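Local coordinates for protein packaging enzyme P4 (Pseudomonas phage phi13, PDB 4BLP) that probably hydrolyses NTP as a hexameric RecA-like motor that packages RNA into the viral procapsid, at residues V233-Y236 with A237-S241. Residues are numbered along the deposited sequence; the frame is centred on the assembly and turned at random.
Sequences VALY and AALTS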
# COMPACT_ATOMS: atom_id res chain seq x y z
N VAL D 233 10.98 12.48 0.61
CA VAL D 233 12.44 12.61 0.35
C VAL D 233 12.75 12.38 -1.10
O VAL D 233 13.76 12.89 -1.58
CB VAL D 233 13.32 11.72 1.26
CG1 VAL D 233 13.18 12.17 2.71
CG2 VAL D 233 12.99 10.24 1.12
N ALA D 234 11.88 11.66 -1.85
CA ALA D 234 12.08 11.47 -3.28
C ALA D 234 12.07 12.82 -4.02
O ALA D 234 12.65 12.92 -5.11
CB ALA D 234 11.00 10.55 -3.85
N LEU D 235 11.44 13.87 -3.45
CA LEU D 235 11.43 15.18 -4.09
C LEU D 235 12.86 15.73 -4.08
O LEU D 235 13.28 16.32 -5.05
CB LEU D 235 10.50 16.15 -3.35
CG LEU D 235 10.42 17.57 -3.94
CD1 LEU D 235 9.93 17.59 -5.42
CD2 LEU D 235 9.55 18.48 -3.03
N TYR D 236 13.58 15.56 -2.95
CA TYR D 236 14.96 16.08 -2.87
C TYR D 236 15.85 15.34 -3.83
O TYR D 236 16.66 15.99 -4.50
CB TYR D 236 15.52 15.92 -1.46
CG TYR D 236 14.63 16.50 -0.38
CD1 TYR D 236 14.13 17.80 -0.48
CD2 TYR D 236 14.34 15.78 0.77
CE1 TYR D 236 13.36 18.35 0.54
CE2 TYR D 236 13.57 16.32 1.79
CZ TYR D 236 13.06 17.60 1.67
OH TYR D 236 12.35 18.12 2.72
N ALA D 237 15.71 13.99 -3.93
CA ALA D 237 16.52 13.22 -4.89
C ALA D 237 16.18 13.68 -6.31
O ALA D 237 17.08 13.78 -7.16
CB ALA D 237 16.22 11.72 -4.73
N ALA D 238 14.90 13.97 -6.58
CA ALA D 238 14.48 14.42 -7.95
C ALA D 238 15.11 15.75 -8.26
O ALA D 238 15.56 15.98 -9.37
CB ALA D 238 12.94 14.54 -8.05
N LEU D 239 15.11 16.66 -7.28
CA LEU D 239 15.72 17.99 -7.53
C LEU D 239 17.23 17.84 -7.79
O LEU D 239 17.77 18.51 -8.66
CB LEU D 239 15.49 18.89 -6.31
CG LEU D 239 14.03 19.37 -6.14
CD1 LEU D 239 13.88 20.14 -4.82
CD2 LEU D 239 13.56 20.27 -7.34
N THR D 240 17.91 16.94 -7.08
CA THR D 240 19.36 16.73 -7.34
C THR D 240 19.55 16.11 -8.72
O THR D 240 20.50 16.46 -9.41
CB THR D 240 20.00 15.86 -6.24
OG1 THR D 240 19.86 16.60 -5.01
CG2 THR D 240 21.49 15.56 -6.50
N SER D 241 18.68 15.18 -9.10
CA SER D 241 18.78 14.58 -10.46
C SER D 241 18.62 15.64 -11.54
O SER D 241 19.46 15.70 -12.47
CB SER D 241 17.73 13.47 -10.63
OG SER D 241 18.03 12.40 -9.75
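Leu235 and Leu239 lie one helical turn apart and come into loose apolar contact on helix 233-248. CG of Leu235 meets CD1 of Leu239 at 4.4 Å. The torsions differ: CG of Leu235 stands opposite the backbone N (chi1 180°), while CG of Leu239 stands opposite the carbonyl carbon (chi1 -72°). The second setting brings Leu239 CG back over the preceding turn, 3.3 Å from Leu235 O. That same oxygen accepts the backbone N-H of Leu239, with N to O 2.9 Å.

Three more i to i+4 bonds continue the helix on either side in sequence. Ala237 N bonds to Val233 O at 3.2 Å. Ala238 N bonds to Ala234 O, and the methyl CB of Ala238 rests 3.4 Å from the same oxygen. Thr240 N bonds to Tyr236 O at 3.0 Å. Thr240 OG1 is hydrogen-bonded to Ser276 O and to Arg216 NH1 of a second subunit.

The four i to i+4 bonds mark the first turns of an alpha-helix, and the leucines and Tyr236 carry its larger apolar contacts. The two leucines pack on Leu218 of helix 216-221. The Tyr236 side chain packs on Val269 and Ile273 of helix 266-274. Val233 and Ala237 meet Phe220 of the second subunit, so this early part of the helix also faces the subunit interface. Helix 233-248 precedes strand 252-257 of the mixed sheet, consistent with a RecA-like P-loop NTPase core.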